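Putative N-acetylmuramoyl-L-alanine amidase,autolysin cwp6 (Peptoclostridium difficile, PDB 5J72) probably cleaves the amide bond between N-acetylmuramic acid and L-alanine in peptidoglycan as a zinc-dependent autolysin carrying CWB2 cell-wall-binding modules. Local coordinates at residues Asn352-Phe357 and Pro390-Pro395; Tyr402-Leu407 and Thr502-Lys507; Val500-Arg503 and Thr508-Leu511. All blocks are in the same frame, centred on the assembly; numbering follows the deposited sequence.

Interaction 1 of 3, residues Asn352-Phe357 and Pro390-Pro395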
ATOM      1  N   ASN A 352       5.611  -5.290   0.449  1.00 18.07           N
ATOM      2  CA  ASN A 352       5.933  -6.459  -0.395  1.00 17.75           C
ATOM      3  C   ASN A 352       4.823  -6.717  -1.423  1.00 18.33           C
ATOM      4  O   ASN A 352       5.104  -7.232  -2.535  1.00 19.44           O
ATOM      5  CB  ASN A 352       6.134  -7.757   0.480  1.00 21.80           C
ATOM      6  CG  ASN A 352       7.528  -7.727   1.129  1.00 32.89           C
ATOM      7  OD1 ASN A 352       8.479  -7.125   0.561  1.00 28.23           O
ATOM      8  ND2 ASN A 352       7.722  -8.322   2.288  1.00 28.43           N
ATOM      9  N   VAL A 353       3.571  -6.425  -1.051  1.00 19.59           N
ATOM     10  CA  VAL A 353       2.489  -6.597  -2.065  1.00 17.54           C
ATOM     11  C   VAL A 353       2.718  -5.588  -3.205  1.00 16.85           C
ATOM     12  O   VAL A 353       2.553  -5.919  -4.368  1.00 20.23           O
ATOM     13  CB  VAL A 353       1.113  -6.328  -1.405  1.00 18.92           C
ATOM     14  CG1 VAL A 353       0.043  -5.997  -2.474  1.00 17.75           C
ATOM     15  CG2 VAL A 353       0.708  -7.550  -0.558  1.00 17.56           C
ATOM     16  N   ILE A 354       3.013  -4.319  -2.841  1.00 18.40           N
ATOM     17  CA  ILE A 354       3.260  -3.328  -3.900  1.00 19.86           C
ATOM     18  C   ILE A 354       4.444  -3.796  -4.735  1.00 20.46           C
ATOM     19  O   ILE A 354       4.378  -3.793  -5.961  1.00 19.86           O
ATOM     20  CB  ILE A 354       3.476  -1.944  -3.232  1.00 20.90           C
ATOM     21  CG1 ILE A 354       2.114  -1.443  -2.795  1.00 19.31           C
ATOM     22  CG2 ILE A 354       4.054  -0.857  -4.206  1.00 22.23           C
ATOM     23  CD1 ILE A 354       2.135  -0.252  -1.778  1.00 18.49           C
ATOM     24  N   LYS A 355       5.537  -4.245  -4.087  1.00 17.87           N
ATOM     25  CA  LYS A 355       6.674  -4.686  -4.892  1.00 22.10           C
ATOM     26  C   LYS A 355       6.349  -5.861  -5.785  1.00 24.55           C
ATOM     27  O   LYS A 355       6.777  -5.898  -6.947  1.00 23.22           O
ATOM     28  CB  LYS A 355       7.845  -5.030  -3.905  1.00 25.50           C
ATOM     29  CG  LYS A 355       8.998  -5.771  -4.553  1.00 30.25           C
ATOM     30  CD  LYS A 355       9.858  -6.468  -3.416  1.00 42.66           C
ATOM     31  CE  LYS A 355       9.109  -7.667  -2.865  1.00 60.88           C
ATOM     32  NZ  LYS A 355       9.852  -8.356  -1.767  1.00 70.34           N
ATOM     33  N   THR A 356       5.573  -6.813  -5.293  1.00 20.06           N
ATOM     34  CA  THR A 356       5.288  -8.003  -6.083  1.00 18.42           C
ATOM     35  C   THR A 356       4.203  -7.854  -7.122  1.00 22.33           C
ATOM     36  O   THR A 356       4.369  -8.334  -8.255  1.00 21.74           O
ATOM     37  CB  THR A 356       4.806  -9.067  -5.092  1.00 21.78           C
ATOM     38  OG1 THR A 356       5.867  -9.305  -4.153  1.00 23.30           O
ATOM     39  CG2 THR A 356       4.389 -10.406  -5.769  1.00 22.57           C
ATOM     40  N   PHE A 357       3.104  -7.219  -6.757  1.00 19.88           N
ATOM     41  CA  PHE A 357       1.919  -7.123  -7.661  1.00 21.20           C
ATOM     42  C   PHE A 357       1.823  -5.853  -8.450  1.00 19.13           C
ATOM     43  O   PHE A 357       0.950  -5.778  -9.333  1.00 19.08           O
ATOM     44  CB  PHE A 357       0.626  -7.322  -6.800  1.00 18.16           C
ATOM     45  CG  PHE A 357       0.590  -8.738  -6.230  1.00 18.51           C
ATOM     46  CD1 PHE A 357       0.764  -8.963  -4.892  1.00 19.86           C
ATOM     47  CD2 PHE A 357       0.397  -9.840  -7.056  1.00 21.91           C
ATOM     48  CE1 PHE A 357       0.742 -10.251  -4.362  1.00 23.23           C
ATOM     49  CE2 PHE A 357       0.378 -11.139  -6.527  1.00 20.73           C
ATOM     50  CZ  PHE A 357       0.546 -11.327  -5.191  1.00 19.45           C
ATOM     51  N   PRO A 390      -2.170   0.943  -6.657  1.00 18.51           N
ATOM     52  CA  PRO A 390      -2.094   0.360  -5.311  1.00 15.39           C
ATOM     53  C   PRO A 390      -2.511   1.279  -4.206  1.00 17.83           C
ATOM     54  O   PRO A 390      -2.509   2.510  -4.332  1.00 17.64           O
ATOM     55  CB  PRO A 390      -0.589   0.029  -5.148  1.00 15.66           C
ATOM     56  CG  PRO A 390       0.117   1.120  -6.095  1.00 16.84           C
ATOM     57  CD  PRO A 390      -0.860   1.383  -7.222  1.00 16.67           C
ATOM     58  N   ILE A 391      -2.866   0.659  -3.069  1.00 16.60           N
ATOM     59  CA  ILE A 391      -3.092   1.437  -1.863  1.00 15.21           C
ATOM     60  C   ILE A 391      -1.828   1.236  -0.977  1.00 19.11           C
ATOM     61  O   ILE A 391      -1.408   0.099  -0.737  1.00 19.71           O
ATOM     62  CB  ILE A 391      -4.328   0.905  -1.108  1.00 18.67           C
ATOM     63  CG1 ILE A 391      -5.606   1.252  -1.944  1.00 19.55           C
ATOM     64  CG2 ILE A 391      -4.431   1.546   0.314  1.00 19.81           C
ATOM     65  CD1 ILE A 391      -6.887   0.580  -1.319  1.00 19.98           C
ATOM     66  N   LEU A 392      -1.251   2.335  -0.526  1.00 19.84           N
ATOM     67  CA  LEU A 392      -0.126   2.319   0.410  1.00 18.63           C
ATOM     68  C   LEU A 392      -0.672   2.671   1.755  1.00 19.01           C
ATOM     69  O   LEU A 392      -1.450   3.623   1.849  1.00 20.50           O
ATOM     70  CB  LEU A 392       0.871   3.392  -0.032  1.00 18.70           C
ATOM     71  CG  LEU A 392       2.166   3.362   0.817  1.00 22.99           C
ATOM     72  CD1 LEU A 392       3.321   3.665  -0.084  1.00 29.59           C
ATOM     73  CD2 LEU A 392       1.998   4.408   1.949  1.00 24.59           C
ATOM     74  N   ILE A 393      -0.308   1.915   2.831  1.00 17.38           N
ATOM     75  CA  ILE A 393      -0.785   2.310   4.138  1.00 16.98           C
ATOM     76  C   ILE A 393       0.435   2.712   5.012  1.00 20.00           C
ATOM     77  O   ILE A 393       1.490   2.109   4.877  1.00 20.26           O
ATOM     78  CB  ILE A 393      -1.586   1.195   4.871  1.00 19.53           C
ATOM     79  CG1 ILE A 393      -0.778  -0.120   4.974  1.00 16.86           C
ATOM     80  CG2 ILE A 393      -2.923   0.942   4.054  1.00 20.95           C
ATOM     81  CD1 ILE A 393      -1.509  -1.202   5.880  1.00 19.27           C
ATOM     82  N   THR A 394       0.253   3.689   5.884  1.00 21.03           N
ATOM     83  CA  THR A 394       1.372   4.121   6.720  1.00 21.15           C
ATOM     84  C   THR A 394       0.742   4.843   7.858  1.00 24.03           C
ATOM     85  O   THR A 394      -0.396   5.308   7.779  1.00 22.77           O
ATOM     86  CB  THR A 394       2.339   4.995   5.901  1.00 22.93           C
ATOM     87  OG1 THR A 394       3.587   5.101   6.610  1.00 22.52           O
ATOM     88  CG2 THR A 394       1.767   6.411   5.618  1.00 21.24           C
ATOM     89  N   PRO A 395       1.452   4.931   9.002  1.00 25.08           N
ATOM     90  CA  PRO A 395       0.814   5.646  10.108  1.00 24.70           C
ATOM     91  C   PRO A 395       0.640   7.143   9.820  1.00 23.01           C
ATOM     92  O   PRO A 395       1.289   7.694   8.949  1.00 23.20           O
ATOM     93  CB  PRO A 395       1.799   5.382  11.304  1.00 25.16           C
ATOM     94  CG  PRO A 395       2.468   4.099  10.935  1.00 24.30           C
ATOM     95  CD  PRO A 395       2.699   4.268   9.430  1.00 23.45           C
TER
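The pyrrolidine ring of Pro390 offers its CB corner to CG1 of Ile354, 3.9 Å away, and the two side chains meet nearly perpendicular to each other. The aromatic ring of the helix, Phe357, sits apart from this meeting point: the methyl CG2 of Thr356 stands 3.8 Å above its plane, over the centre of one face, and Tyr312 makes an edge-to-face contact with it. This is helix-on-strand packing inside the third CWB2 module, an alpha/beta unit in which strand 391-394 runs parallel to strand 362-370. Helix 346-357 packs on strand 391-394, while Ile391 turns the other way, onto Ser377, Ala380 and Ala384 of helix 375-387.

Ile354 makes all the contacts from the helix side. Its CG1 branch lies beside the backbone N and anti to the carbonyl carbon (chi1 -75°), and chi2 of 165° extends it, so that CD1 reaches past Pro390 to the strand backbone. There the methyl approaches Ile391 O at 3.7 Å and comes within 4.2 Å of Leu392 CB. The peptide groups beneath this apolar tip do not lack partners. Asn350, one turn earlier on the same helix, gives its ND2 to Ile391 O and takes the amide of Ile393 on its OD1, much as a neighbouring strand would. Leu392 bonds through its backbone to Leu367 and Ala369, and Thr394 to Ala369 and to Ser371 just beyond strand 362-370.

On the helix itself, Lys355 NZ bonds to Asn352 OD1 at 3.0 Å from above the carbonyl plane. Asn352 O is gripped twice, by Thr356 N at 2.8 Å and by Thr356 OG1 at 2.7 Å, and the two donors arrive from opposite faces of its plane.

Interaction 2 of 3, residues Tyr402-Leu407 and Thr502-Lys507. With NA (sodium ion), chain E.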
ATOM      1  N   TYR A 402       9.653   0.525   5.765  1.00 20.93           N
ATOM      2  CA  TYR A 402       9.547  -0.585   4.785  1.00 18.90           C
ATOM      3  C   TYR A 402       9.150  -0.055   3.375  1.00 21.11           C
ATOM      4  O   TYR A 402       9.356  -0.767   2.392  1.00 21.87           O
ATOM      5  CB  TYR A 402       8.476  -1.573   5.270  1.00 21.96           C
ATOM      6  CG  TYR A 402       8.913  -2.285   6.535  1.00 16.94           C
ATOM      7  CD1 TYR A 402       9.954  -3.208   6.517  1.00 22.76           C
ATOM      8  CD2 TYR A 402       8.300  -2.026   7.741  1.00 20.76           C
ATOM      9  CE1 TYR A 402      10.372  -3.858   7.684  1.00 19.68           C
ATOM     10  CE2 TYR A 402       8.716  -2.649   8.919  1.00 23.34           C
ATOM     11  CZ  TYR A 402       9.753  -3.559   8.881  1.00 24.41           C
ATOM     12  OH  TYR A 402      10.165  -4.145  10.076  1.00 27.38           O
ATOM     13  N   HIS A 403       8.609   1.166   3.305  1.00 23.39           N
ATOM     14  CA  HIS A 403       8.235   1.770   1.997  1.00 24.59           C
ATOM     15  C   HIS A 403       9.400   2.448   1.314  1.00 26.51           C
ATOM     16  O   HIS A 403       9.291   2.815   0.151  1.00 22.92           O
ATOM     17  CB  HIS A 403       7.126   2.850   2.193  1.00 21.23           C
ATOM     18  CG  HIS A 403       5.842   2.265   2.676  1.00 16.92           C
ATOM     19  ND1 HIS A 403       5.342   1.073   2.157  1.00 20.20           N
ATOM     20  CD2 HIS A 403       4.997   2.648   3.655  1.00 17.98           C
ATOM     21  CE1 HIS A 403       4.229   0.773   2.824  1.00 19.66           C
ATOM     22  NE2 HIS A 403       3.994   1.709   3.727  1.00 19.01           N
ATOM     23  N   SER A 404      10.567   2.570   2.004  1.00 27.62           N
ATOM     24  CA  SER A 404      11.640   3.369   1.406  1.00 31.63           C
ATOM     25  C   SER A 404      12.046   2.992   0.051  1.00 27.52           C
ATOM     26  O   SER A 404      12.191   3.867  -0.804  1.00 28.88           O
ATOM     27  CB  SER A 404      12.899   3.323   2.287  1.00 34.35           C
ATOM     28  OG  SER A 404      12.562   3.813   3.559  1.00 41.05           O
ATOM     29  N   THR A 405      12.289   1.730  -0.189  1.00 27.08           N
ATOM     30  CA  THR A 405      12.742   1.315  -1.515  1.00 29.68           C
ATOM     31  C   THR A 405      11.717   1.532  -2.649  1.00 31.55           C
ATOM     32  O   THR A 405      12.054   2.034  -3.722  1.00 29.18           O
ATOM     33  CB  THR A 405      13.114  -0.168  -1.473  1.00 35.04           C
ATOM     34  OG1 THR A 405      13.932  -0.384  -0.310  1.00 41.05           O
ATOM     35  CG2 THR A 405      13.864  -0.614  -2.683  1.00 36.70           C
ATOM     36  N   ASN A 406      10.467   1.080  -2.431  1.00 26.64           N
ATOM     37  CA  ASN A 406       9.427   1.273  -3.437  1.00 22.67           C
ATOM     38  C   ASN A 406       9.255   2.797  -3.697  1.00 22.68           C
ATOM     39  O   ASN A 406       9.158   3.185  -4.841  1.00 23.96           O
ATOM     40  CB  ASN A 406       8.075   0.756  -2.870  1.00 22.72           C
ATOM     41  CG  ASN A 406       7.989  -0.779  -2.847  1.00 29.23           C
ATOM     42  OD1 ASN A 406       8.767  -1.467  -3.533  1.00 27.81           O
ATOM     43  ND2 ASN A 406       7.091  -1.389  -2.085  1.00 21.90           N
ATOM     44  N   LEU A 407       9.178   3.634  -2.629  1.00 22.99           N
ATOM     45  CA  LEU A 407       8.944   5.078  -2.853  1.00 23.21           C
ATOM     46  C   LEU A 407      10.137   5.701  -3.639  1.00 27.90           C
ATOM     47  O   LEU A 407       9.929   6.478  -4.574  1.00 27.07           O
ATOM     48  CB  LEU A 407       8.696   5.803  -1.545  1.00 21.58           C
ATOM     49  CG  LEU A 407       7.407   5.347  -0.855  1.00 24.44           C
ATOM     50  CD1 LEU A 407       7.256   6.064   0.422  1.00 25.03           C
ATOM     51  CD2 LEU A 407       6.177   5.702  -1.766  1.00 25.84           C
ATOM     52  N   THR A 502      21.651   4.451   6.321  1.00 22.73           N
ATOM     53  CA  THR A 502      22.721   4.547   5.316  1.00 22.37           C
ATOM     54  C   THR A 502      22.274   3.810   4.032  1.00 19.84           C
ATOM     55  O   THR A 502      22.600   4.240   2.941  1.00 22.30           O
ATOM     56  CB  THR A 502      24.048   3.951   5.860  1.00 19.69           C
ATOM     57  OG1 THR A 502      23.792   2.632   6.314  1.00 18.10           O
ATOM     58  CG2 THR A 502      24.640   4.772   7.005  1.00 20.83           C
ATOM     59  N   ARG A 503      21.532   2.717   4.177  1.00 21.96           N
ATOM     60  CA  ARG A 503      20.943   2.005   3.053  1.00 23.22           C
ATOM     61  C   ARG A 503      19.617   1.409   3.533  1.00 25.43           C
ATOM     62  O   ARG A 503      19.497   1.032   4.728  1.00 24.65           O
ATOM     63  CB  ARG A 503      21.871   0.887   2.526  1.00 23.21           C
ATOM     64  CG  ARG A 503      22.084  -0.272   3.527  1.00 25.30           C
ATOM     65  CD  ARG A 503      22.940  -1.424   2.901  1.00 23.00           C
ATOM     66  NE  ARG A 503      23.214  -2.501   3.880  1.00 22.40           N
ATOM     67  CZ  ARG A 503      22.578  -3.661   3.864  1.00 19.62           C
ATOM     68  NH1 ARG A 503      21.637  -3.922   2.976  1.00 22.94           N
ATOM     69  NH2 ARG A 503      22.915  -4.601   4.758  1.00 20.41           N
ATOM     70  N   ASP A 504      18.626   1.328   2.651  1.00 24.61           N
ATOM     71  CA  ASP A 504      17.355   0.736   3.081  1.00 25.84           C
ATOM     72  C   ASP A 504      17.048  -0.430   2.177  1.00 28.50           C
ATOM     73  O   ASP A 504      15.944  -0.977   2.208  1.00 29.57           O
ATOM     74  CB  ASP A 504      16.217   1.751   3.033  1.00 31.48           C
ATOM     75  CG  ASP A 504      16.224   2.582   1.766  1.00 39.90           C
ATOM     76  OD1 ASP A 504      16.310   1.991   0.663  1.00 40.45           O
ATOM     77  OD2 ASP A 504      16.140   3.815   1.876  1.00 44.74           O
ATOM     78  N   THR A 505      18.013  -0.823   1.378  1.00 28.20           N
ATOM     79  CA  THR A 505      17.861  -1.967   0.520  1.00 28.83           C
ATOM     80  C   THR A 505      19.199  -2.672   0.360  1.00 28.09           C
ATOM     81  O   THR A 505      20.232  -2.188   0.842  1.00 26.14           O
ATOM     82  CB  THR A 505      17.347  -1.497  -0.878  1.00 35.38           C
ATOM     83  OG1 THR A 505      16.802  -2.639  -1.544  1.00 38.58           O
ATOM     84  CG2 THR A 505      18.440  -0.886  -1.681  1.00 35.78           C
ATOM     85  N   ASP A 506      19.212  -3.804  -0.334  1.00 27.20           N
ATOM     86  CA  ASP A 506      20.459  -4.502  -0.541  1.00 31.49           C
ATOM     87  C   ASP A 506      21.277  -3.709  -1.527  1.00 37.13           C
ATOM     88  O   ASP A 506      20.845  -3.541  -2.658  1.00 38.44           O
ATOM     89  CB  ASP A 506      20.216  -5.921  -1.056  1.00 32.13           C
ATOM     90  CG  ASP A 506      21.488  -6.759  -1.155  1.00 39.61           C
ATOM     91  OD1 ASP A 506      22.442  -6.493  -0.410  1.00 34.98           O
ATOM     92  OD2 ASP A 506      21.518  -7.686  -1.972  1.00 44.88           O
ATOM     93  N   LYS A 507      22.411  -3.148  -1.100  1.00 33.47           N
ATOM     94  CA  LYS A 507      23.301  -2.459  -2.019  1.00 33.51           C
ATOM     95  C   LYS A 507      24.701  -2.394  -1.454  1.00 31.24           C
ATOM     96  O   LYS A 507      24.876  -2.492  -0.257  1.00 26.06           O
ATOM     97  CB  LYS A 507      22.842  -1.060  -2.348  1.00 36.38           C
ATOM     98  CG  LYS A 507      22.884  -0.109  -1.219  1.00 39.58           C
ATOM     99  CD  LYS A 507      22.940   1.303  -1.779  1.00 49.45           C
ATOM    100  CE  LYS A 507      23.559   2.241  -0.773  1.00 59.14           C
ATOM    101  NZ  LYS A 507      23.631   3.631  -1.274  1.00 58.60           N
TER
HETATM  102 NA    NA E 703      10.501   7.633  -6.520  1.00 26.00          NA
HETATM  103  O   HOH W   1      12.752  -0.031   2.383  1.00 37.36           O
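Ser404 and Thr405 of the short helix 404-409 face Asp504 and Thr505 of an irregular loop, the paired CA atoms 6.5 Å apart for Ser404 and Asp504. Ser404 turns its hydroxyl back to Ala401 O, which leaves the methylene to meet the aspartate: CB lies 3.3 Å from Asp504 OD2. The other carboxylate oxygen, OD1, accepts a weak, long hydrogen bond of 3.5 Å from Thr405 OG1, the two side chains running antiparallel alongside one another. With Thr405 OG1 beside the backbone N (chi1 -47°), CG2 is left anti to that N and reaches Thr505 OG1 at 3.7 Å, and these two threonines cross nearly at right angles.

Here the third CWB2 module touches the amidase domain, so this is a domain-domain interface, small and partly open to solvent. A water accepts from Thr405 N at 3.2 Å and may donate, weakly, to Asp504 O.

Each side has its own fastening. Within the loop, Arg503 NH1 reaches over to Thr505 O at 3.1 Å; the acceptor lies in the guanidinium plane, although the nitrogen stands above the carbonyl plane. Asp506 forms a salt bridge with Lys478 and accepts from Gly462 N. At the C-terminal end of the helix, Leu407 O binds a sodium ion at 2.3 Å, together with the carbonyl oxygens of Ser408, Lys410, Ser433 and Lys436.

Interaction 3 of 3, residues Val500-Arg503 and Thr508-Leu511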
ATOM      1  N   VAL A 500      17.858   8.573   9.546  1.00 26.64           N
ATOM      2  CA  VAL A 500      18.364   8.462   8.180  1.00 25.57           C
ATOM      3  C   VAL A 500      19.032   7.076   8.111  1.00 25.63           C
ATOM      4  O   VAL A 500      19.900   6.793   8.947  1.00 23.99           O
ATOM      5  CB  VAL A 500      19.436   9.542   7.819  1.00 27.91           C
ATOM      6  CG1 VAL A 500      20.002   9.258   6.444  1.00 31.34           C
ATOM      7  CG2 VAL A 500      18.841  10.975   7.856  1.00 30.21           C
ATOM      8  N   MET A 501      18.684   6.229   7.152  1.00 21.42           N
ATOM      9  CA  MET A 501      19.353   4.932   7.076  1.00 20.45           C
ATOM     10  C   MET A 501      20.497   5.036   6.067  1.00 22.48           C
ATOM     11  O   MET A 501      20.312   5.644   5.023  1.00 22.89           O
ATOM     12  CB  MET A 501      18.375   3.847   6.567  1.00 20.34           C
ATOM     13  CG  MET A 501      17.166   3.601   7.528  1.00 19.92           C
ATOM     14  SD  MET A 501      16.223   2.163   7.078  1.00 25.78           S
ATOM     15  CE  MET A 501      17.429   0.840   7.506  1.00 21.86           C
ATOM     16  N   THR A 502      21.651   4.451   6.321  1.00 22.73           N
ATOM     17  CA  THR A 502      22.721   4.547   5.316  1.00 22.37           C
ATOM     18  C   THR A 502      22.274   3.810   4.032  1.00 19.84           C
ATOM     19  O   THR A 502      22.600   4.240   2.941  1.00 22.30           O
ATOM     20  CB  THR A 502      24.048   3.951   5.860  1.00 19.69           C
ATOM     21  OG1 THR A 502      23.792   2.632   6.314  1.00 18.10           O
ATOM     22  CG2 THR A 502      24.640   4.772   7.005  1.00 20.83           C
ATOM     23  N   ARG A 503      21.532   2.717   4.177  1.00 21.96           N
ATOM     24  CA  ARG A 503      20.943   2.005   3.053  1.00 23.22           C
ATOM     25  C   ARG A 503      19.617   1.409   3.533  1.00 25.43           C
ATOM     26  O   ARG A 503      19.497   1.032   4.728  1.00 24.65           O
ATOM     27  CB  ARG A 503      21.871   0.887   2.526  1.00 23.21           C
ATOM     28  CG  ARG A 503      22.084  -0.272   3.527  1.00 25.30           C
ATOM     29  CD  ARG A 503      22.940  -1.424   2.901  1.00 23.00           C
ATOM     30  NE  ARG A 503      23.214  -2.501   3.880  1.00 22.40           N
ATOM     31  CZ  ARG A 503      22.578  -3.661   3.864  1.00 19.62           C
ATOM     32  NH1 ARG A 503      21.637  -3.922   2.976  1.00 22.94           N
ATOM     33  NH2 ARG A 503      22.915  -4.601   4.758  1.00 20.41           N
ATOM     34  N   THR A 508      25.696  -2.265  -2.331  1.00 29.46           N
ATOM     35  CA  THR A 508      27.101  -2.158  -1.921  1.00 27.20           C
ATOM     36  C   THR A 508      27.347  -0.758  -1.351  1.00 26.33           C
ATOM     37  O   THR A 508      26.991   0.238  -1.979  1.00 24.69           O
ATOM     38  CB  THR A 508      28.009  -2.459  -3.169  1.00 29.69           C
ATOM     39  OG1 THR A 508      27.751  -3.824  -3.544  1.00 28.25           O
ATOM     40  CG2 THR A 508      29.543  -2.327  -2.821  1.00 29.49           C
ATOM     41  N   MET A 509      27.948  -0.657  -0.175  1.00 22.91           N
ATOM     42  CA  MET A 509      28.178   0.671   0.341  1.00 21.37           C
ATOM     43  C   MET A 509      29.441   0.641   1.238  1.00 21.70           C
ATOM     44  O   MET A 509      29.476  -0.154   2.186  1.00 21.88           O
ATOM     45  CB  MET A 509      26.977   1.189   1.167  1.00 23.28           C
ATOM     46  CG  MET A 509      27.149   2.649   1.479  1.00 22.14           C
ATOM     47  SD  MET A 509      25.581   3.203   2.264  1.00 26.57           S
ATOM     48  CE  MET A 509      25.833   4.946   2.389  1.00 24.31           C
ATOM     49  N   ALA A 510      30.428   1.498   0.959  1.00 21.53           N
ATOM     50  CA  ALA A 510      31.691   1.463   1.714  1.00 23.09           C
ATOM     51  C   ALA A 510      31.586   2.140   3.090  1.00 23.01           C
ATOM     52  O   ALA A 510      30.760   3.031   3.295  1.00 22.10           O
ATOM     53  CB  ALA A 510      32.778   2.207   0.919  1.00 22.30           C
ATOM     54  N   LEU A 511      32.504   1.760   4.007  1.00 22.43           N
ATOM     55  CA  LEU A 511      32.546   2.332   5.331  1.00 22.38           C
ATOM     56  C   LEU A 511      32.707   3.844   5.234  1.00 23.17           C
ATOM     57  O   LEU A 511      32.098   4.603   5.990  1.00 24.09           O
ATOM     58  CB  LEU A 511      33.749   1.665   6.102  1.00 20.89           C
ATOM     59  CG  LEU A 511      33.536   0.143   6.344  1.00 22.68           C
ATOM     60  CD1 LEU A 511      34.814  -0.434   7.030  1.00 22.81           C
ATOM     61  CD2 LEU A 511      32.289  -0.180   7.354  1.00 22.03           C
TER
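Met509 lays its side chain across to Thr502 and presents sulfur and terminal methyl together. CG is anti to the backbone N (chi1 -170°) and the torsions beyond it are also extended, making the chain a straight rod that spans from the loop to the end of the strand. The sulfur stops 3.2 Å from Thr502 O, and this oxygen lies nearly on the extension of the CG-SD bond, at a CG-SD...O angle of about 167°. That is the direction expected for a sulfur-oxygen chalcogen contact. The methyl CE swings alongside, 3.4 Å from Thr502 O and 4.0 Å from Thr502 CB, so one carbonyl oxygen meets both ends of the S-CH3 group. Arg503 adds only the base of its side chain, with CB 4.4 Å from Met509 SD.

In the mixed sheet of the amidase domain, strand 498-501 is an outermost strand beside 453-458, and Met509 lies near the end of the loop that leads into helix 511-521, with Ala510 at the N-cap. Met509 thus closes the connection between strand and helix back on itself, and its own carbonyl accepts from Arg514 of that helix.

The polar ends turn elsewhere. Thr502 OG1 bonds to Asp457 OD1. The guanidinium of Arg503 gives NE to Pro458 O and NH2 to both Gly459 O and Lys478 O, tying together the backbone next to two zinc ligands, His460 and Glu477. Its side chain approaches that of His460 to about 5 Å and the zinc ion to about 9 Å, a position consistent with a second-shell role.

Along the chain the contacts come in order, from the third CWB2 module into the amidase domain. Interaction 1 lies in the module's buried interior, and interaction 2 at its outer side, their centres about 14 Å apart. They touch directly: His403 NE2 bonds to Ile393 O at 2.8 Å, and strand 391-394 leads on to helix 404-409. Interaction 3 is wholly in the amidase domain, its centre about 10 Å from that of interaction 2, with which it shares Thr502 and Arg503. Interactions 1 and 3 do not touch, their nearest atoms being about 13 Å apart. The loop after strand 498-501 therefore meets the wall-binding module at 504-505 while lying close to the zinc site through Arg503.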